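Local coordinates for protein alternansucrase (Leuconostoc mesenteroides, PDB 6HVG) that belongs to glycoside hydrolase family 70, large multidomain enzymes built round a TIM-barrel catalytic domain, and carries a bound calcium ion, at residues E404-W415 / T498-V509. Sequence-based numbering, arbitrary orientation.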
loop_
_atom_site.group_PDB
_atom_site.type_symbol
_atom_site.label_atom_id
_atom_site.label_comp_id
_atom_site.label_asym_id
_atom_site.label_seq_id
_atom_site.Cartn_x
_atom_site.Cartn_y
_atom_site.Cartn_z
ATOM N N GLU A 404 -19.336 -4.232 -31.904
ATOM C CA GLU A 404 -18.039 -4.082 -31.240
ATOM C C GLU A 404 -18.068 -4.941 -29.994
ATOM O O GLU A 404 -19.046 -4.918 -29.248
ATOM C CB GLU A 404 -17.756 -2.614 -30.879
ATOM C CG GLU A 404 -17.434 -1.723 -32.086
ATOM C CD GLU A 404 -17.286 -0.249 -31.734
ATOM O OE1 GLU A 404 -17.462 0.138 -30.558
ATOM O OE2 GLU A 404 -16.956 0.540 -32.642
ATOM N N ASN A 405 -16.998 -5.682 -29.744
ATOM C CA ASN A 405 -17.017 -6.698 -28.696
ATOM C C ASN A 405 -15.642 -7.105 -28.190
ATOM O O ASN A 405 -14.624 -6.745 -28.751
ATOM C CB ASN A 405 -17.723 -7.937 -29.230
ATOM C CG ASN A 405 -16.900 -8.675 -30.269
ATOM O OD1 ASN A 405 -16.435 -9.799 -30.044
ATOM N ND2 ASN A 405 -16.732 -8.061 -31.414
ATOM N N VAL A 406 -15.646 -7.880 -27.115
ATOM C CA VAL A 406 -14.460 -8.544 -26.587
ATOM C C VAL A 406 -14.838 -10.009 -26.411
ATOM O O VAL A 406 -15.791 -10.333 -25.698
ATOM C CB VAL A 406 -14.053 -7.946 -25.233
ATOM C CG1 VAL A 406 -12.715 -8.517 -24.757
ATOM C CG2 VAL A 406 -13.997 -6.420 -25.319
ATOM N N ASP A 407 -14.097 -10.889 -27.070
ATOM C CA ASP A 407 -14.343 -12.355 -27.052
ATOM C C ASP A 407 -15.798 -12.736 -27.224
ATOM O O ASP A 407 -16.266 -13.713 -26.634
ATOM C CB ASP A 407 -13.760 -13.015 -25.782
ATOM C CG ASP A 407 -12.242 -13.029 -25.774
ATOM O OD1 ASP A 407 -11.635 -12.736 -26.829
ATOM O OD2 ASP A 407 -11.657 -13.337 -24.713
ATOM N N GLY A 408 -16.495 -11.964 -28.051
ATOM C CA GLY A 408 -17.910 -12.203 -28.315
ATOM C C GLY A 408 -18.882 -11.453 -27.428
ATOM O O GLY A 408 -20.021 -11.212 -27.813
ATOM N N TYR A 409 -18.447 -11.098 -26.229
ATOM C CA TYR A 409 -19.313 -10.423 -25.286
ATOM C C TYR A 409 -19.436 -8.946 -25.628
ATOM O O TYR A 409 -18.605 -8.420 -26.371
ATOM C CB TYR A 409 -18.758 -10.577 -23.892
ATOM C CG TYR A 409 -18.801 -11.985 -23.411
ATOM C CD1 TYR A 409 -19.922 -12.490 -22.782
ATOM C CD2 TYR A 409 -17.735 -12.827 -23.607
ATOM C CE1 TYR A 409 -19.973 -13.793 -22.349
ATOM C CE2 TYR A 409 -17.771 -14.138 -23.165
ATOM C CZ TYR A 409 -18.895 -14.610 -22.537
ATOM O OH TYR A 409 -18.939 -15.906 -22.085
ATOM N N LEU A 410 -20.483 -8.305 -25.099
ATOM C CA LEU A 410 -20.725 -6.897 -25.337
ATOM C C LEU A 410 -20.391 -6.089 -24.102
ATOM O O LEU A 410 -20.407 -6.614 -23.012
ATOM C CB LEU A 410 -22.192 -6.653 -25.689
ATOM C CG LEU A 410 -22.834 -7.516 -26.770
ATOM C CD1 LEU A 410 -24.248 -7.044 -26.995
ATOM C CD2 LEU A 410 -22.052 -7.474 -28.067
ATOM N N THR A 411 -20.115 -4.804 -24.285
ATOM C CA THR A 411 -19.776 -3.918 -23.190
ATOM C C THR A 411 -20.688 -2.694 -23.189
ATOM O O THR A 411 -21.342 -2.422 -24.159
ATOM C CB THR A 411 -18.262 -3.486 -23.245
ATOM O OG1 THR A 411 -17.965 -2.770 -24.449
ATOM C CG2 THR A 411 -17.343 -4.699 -23.191
ATOM N N ALA A 412 -20.699 -1.951 -22.096
ATOM C CA ALA A 412 -21.544 -0.760 -21.982
ATOM C C ALA A 412 -21.293 0.271 -23.111
ATOM O O ALA A 412 -22.224 0.925 -23.592
ATOM C CB ALA A 412 -21.342 -0.104 -20.617
ATOM N N ASP A 413 -20.035 0.398 -23.526
ATOM C CA ASP A 413 -19.631 1.373 -24.546
ATOM C C ASP A 413 -19.548 0.757 -25.940
ATOM O O ASP A 413 -18.977 1.338 -26.869
ATOM C CB ASP A 413 -18.285 1.999 -24.162
ATOM C CG ASP A 413 -17.181 0.958 -23.987
ATOM O OD1 ASP A 413 -17.443 -0.249 -24.133
ATOM O OD2 ASP A 413 -16.051 1.350 -23.706
ATOM N N THR A 414 -20.117 -0.442 -26.097
ATOM C CA THR A 414 -20.271 -1.087 -27.417
ATOM C C THR A 414 -21.092 -0.234 -28.353
ATOM O O THR A 414 -22.120 0.325 -27.959
ATOM C CB THR A 414 -20.986 -2.456 -27.307
ATOM O OG1 THR A 414 -20.072 -3.446 -26.846
ATOM C CG2 THR A 414 -21.510 -2.924 -28.668
ATOM N N TRP A 415 -20.618 -0.142 -29.591
ATOM C CA TRP A 415 -21.383 0.386 -30.698
ATOM C C TRP A 415 -21.722 -0.778 -31.622
ATOM O O TRP A 415 -20.950 -1.740 -31.717
ATOM C CB TRP A 415 -20.568 1.451 -31.439
ATOM C CG TRP A 415 -20.451 2.760 -30.702
ATOM C CD1 TRP A 415 -20.287 2.937 -29.354
ATOM C CD2 TRP A 415 -20.476 4.070 -31.278
ATOM N NE1 TRP A 415 -20.241 4.265 -29.063
ATOM C CE2 TRP A 415 -20.350 4.984 -30.227
ATOM C CE3 TRP A 415 -20.602 4.557 -32.577
ATOM C CZ2 TRP A 415 -20.343 6.371 -30.435
ATOM C CZ3 TRP A 415 -20.599 5.943 -32.787
ATOM C CH2 TRP A 415 -20.456 6.823 -31.722
ATOM N N THR A 498 -18.719 11.440 -35.535
ATOM C CA THR A 498 -19.300 10.735 -34.391
ATOM C C THR A 498 -18.420 10.748 -33.137
ATOM O O THR A 498 -18.765 10.127 -32.136
ATOM C CB THR A 498 -19.614 9.257 -34.738
ATOM O OG1 THR A 498 -18.439 8.584 -35.219
ATOM C CG2 THR A 498 -20.709 9.156 -35.783
ATOM N N GLU A 499 -17.283 11.436 -33.186
ATOM C CA GLU A 499 -16.347 11.421 -32.054
ATOM C C GLU A 499 -16.913 12.140 -30.849
ATOM O O GLU A 499 -16.660 11.750 -29.716
ATOM C CB GLU A 499 -14.980 12.012 -32.441
ATOM C CG GLU A 499 -14.221 11.230 -33.517
ATOM C CD GLU A 499 -13.910 9.776 -33.131
ATOM O OE1 GLU A 499 -13.605 9.509 -31.939
ATOM O OE2 GLU A 499 -13.969 8.897 -34.028
ATOM N N TRP A 500 -17.666 13.205 -31.091
ATOM C CA TRP A 500 -18.368 13.913 -30.010
ATOM C C TRP A 500 -19.286 12.962 -29.206
ATOM O O TRP A 500 -19.418 13.099 -27.987
ATOM C CB TRP A 500 -19.180 15.098 -30.566
ATOM C CG TRP A 500 -20.336 14.642 -31.349
ATOM C CD1 TRP A 500 -20.341 14.268 -32.663
ATOM C CD2 TRP A 500 -21.658 14.422 -30.856
ATOM N NE1 TRP A 500 -21.593 13.864 -33.027
ATOM C CE2 TRP A 500 -22.425 13.945 -31.935
ATOM C CE3 TRP A 500 -22.274 14.593 -29.605
ATOM C CZ2 TRP A 500 -23.785 13.632 -31.802
ATOM C CZ3 TRP A 500 -23.618 14.280 -29.481
ATOM C CH2 TRP A 500 -24.359 13.808 -30.577
ATOM N N LEU A 501 -19.907 12.000 -29.904
ATOM C CA LEU A 501 -20.789 10.999 -29.286
ATOM C C LEU A 501 -19.988 9.931 -28.530
ATOM O O LEU A 501 -20.333 9.580 -27.412
ATOM C CB LEU A 501 -21.670 10.338 -30.347
ATOM C CG LEU A 501 -22.786 9.382 -29.895
ATOM C CD1 LEU A 501 -23.856 10.030 -29.028
ATOM C CD2 LEU A 501 -23.458 8.795 -31.122
ATOM N N ARG A 502 -18.898 9.449 -29.113
ATOM C CA ARG A 502 -18.007 8.524 -28.401
ATOM C C ARG A 502 -17.646 9.081 -27.027
ATOM O O ARG A 502 -17.671 8.374 -26.029
ATOM C CB ARG A 502 -16.724 8.261 -29.190
ATOM C CG ARG A 502 -16.917 7.458 -30.465
ATOM C CD ARG A 502 -16.908 5.968 -30.198
ATOM N NE ARG A 502 -17.080 5.193 -31.424
ATOM C CZ ARG A 502 -17.182 3.867 -31.483
ATOM N NH1 ARG A 502 -17.150 3.127 -30.388
ATOM N NH2 ARG A 502 -17.345 3.269 -32.651
ATOM N N ASP A 503 -17.301 10.361 -26.985
ATOM C CA ASP A 503 -16.910 11.015 -25.730
ATOM C C ASP A 503 -18.092 11.185 -24.781
ATOM O O ASP A 503 -17.927 11.097 -23.568
ATOM C CB ASP A 503 -16.249 12.375 -26.014
ATOM C CG ASP A 503 -14.946 12.242 -26.820
ATOM O OD1 ASP A 503 -14.337 11.137 -26.812
ATOM O OD2 ASP A 503 -14.528 13.248 -27.456
ATOM N N ALA A 504 -19.276 11.444 -25.335
ATOM C CA ALA A 504 -20.510 11.522 -24.537
ATOM C C ALA A 504 -20.889 10.160 -23.930
ATOM O O ALA A 504 -21.214 10.065 -22.753
ATOM C CB ALA A 504 -21.642 12.058 -25.386
ATOM N N ILE A 505 -20.807 9.105 -24.729
ATOM C CA ILE A 505 -21.070 7.761 -24.228
ATOM C C ILE A 505 -20.054 7.363 -23.171
ATOM O O ILE A 505 -20.430 6.960 -22.074
ATOM C CB ILE A 505 -21.133 6.717 -25.373
ATOM C CG1 ILE A 505 -22.335 7.006 -26.286
ATOM C CG2 ILE A 505 -21.227 5.299 -24.835
ATOM C CD1 ILE A 505 -23.689 7.034 -25.600
ATOM N N ASP A 506 -18.773 7.525 -23.490
ATOM C CA ASP A 506 -17.682 7.176 -22.570
ATOM C C ASP A 506 -17.873 7.835 -21.207
ATOM O O ASP A 506 -17.741 7.173 -20.171
ATOM C CB ASP A 506 -16.325 7.591 -23.139
ATOM C CG ASP A 506 -15.804 6.633 -24.200
ATOM O OD1 ASP A 506 -16.201 5.436 -24.212
ATOM O OD2 ASP A 506 -14.956 7.083 -25.008
ATOM N N SER A 507 -18.198 9.130 -21.221
ATOM C CA SER A 507 -18.432 9.893 -20.001
ATOM C C SER A 507 -19.637 9.408 -19.219
ATOM O O SER A 507 -19.588 9.318 -17.990
ATOM C CB SER A 507 -18.602 11.389 -20.314
ATOM O OG SER A 507 -17.365 11.961 -20.659
ATOM N N PHE A 508 -20.730 9.143 -19.933
ATOM C CA PHE A 508 -21.941 8.677 -19.300
ATOM C C PHE A 508 -21.725 7.325 -18.632
ATOM O O PHE A 508 -22.211 7.085 -17.516
ATOM C CB PHE A 508 -23.086 8.566 -20.289
ATOM C CG PHE A 508 -24.193 7.699 -19.787
ATOM C CD1 PHE A 508 -24.934 8.074 -18.682
ATOM C CD2 PHE A 508 -24.438 6.482 -20.383
ATOM C CE1 PHE A 508 -25.926 7.261 -18.204
ATOM C CE2 PHE A 508 -25.418 5.662 -19.906
ATOM C CZ PHE A 508 -26.169 6.058 -18.819
ATOM N N VAL A 509 -20.995 6.457 -19.322
ATOM C CA VAL A 509 -20.749 5.106 -18.842
ATOM C C VAL A 509 -20.021 5.100 -17.504
ATOM O O VAL A 509 -20.328 4.279 -16.651
ATOM C CB VAL A 509 -19.962 4.278 -19.884
ATOM C CG1 VAL A 509 -19.442 2.978 -19.298
ATOM C CG2 VAL A 509 -20.842 3.976 -21.085
#
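Arg502, on helix 499-511, lays its guanidinium flat on the indole of Trp415 while gripping the carboxylate of Glu404 end-on. The two planes are almost parallel, 3° apart, and CZ sits 3.5 Å from the centroid of the five-membered ring of Trp415, a cation-pi stack. Arg502 is bent at chi2 (-85°) and extended beyond it, which runs the aliphatic part along the same face: CD makes a CH-pi contact, 3.8 Å from the centroid of the six-membered ring of Trp415. Glu404, extended beyond CG, arrives from the opposite direction with its carboxylate nearly coplanar with the guanidinium. NH1 of Arg502 meets the syn lone pair of Glu404 OE1 at 3.0 Å in a practically straight bond (178°), and NH2 reaches Glu404 OE2 at 2.8 Å. Salt bridge and stack together fix both the tilt and the rotation of the guanidinium. This packing joins the loop leading into strand 415-416 to a helix of the family 70 region. The loop doubles back, and the bond from Glu404 N to Trp415 O brings the two residues next to each other in the backbone; the carboxylate then reaches the edge of the guanidinium and the indole its face. Beyond the stack, CH2 of Trp415 packs against Leu501 CD2 at 3.6 Å, and Pro438 touches both residues. Further along the helix, Ala412 CB rests on Val509 CG1, 3.9 Å away. Between these apolar patches the carboxylates of Asp413 and Asp506 approach to 4.1 Å (OD2 to OD1), a probably unfavourable pairing of like charges; Thr411 OG1 donates to Asp413 OD1, and the hydroxyl of Tyr1260 bonds to Asp413 OD2.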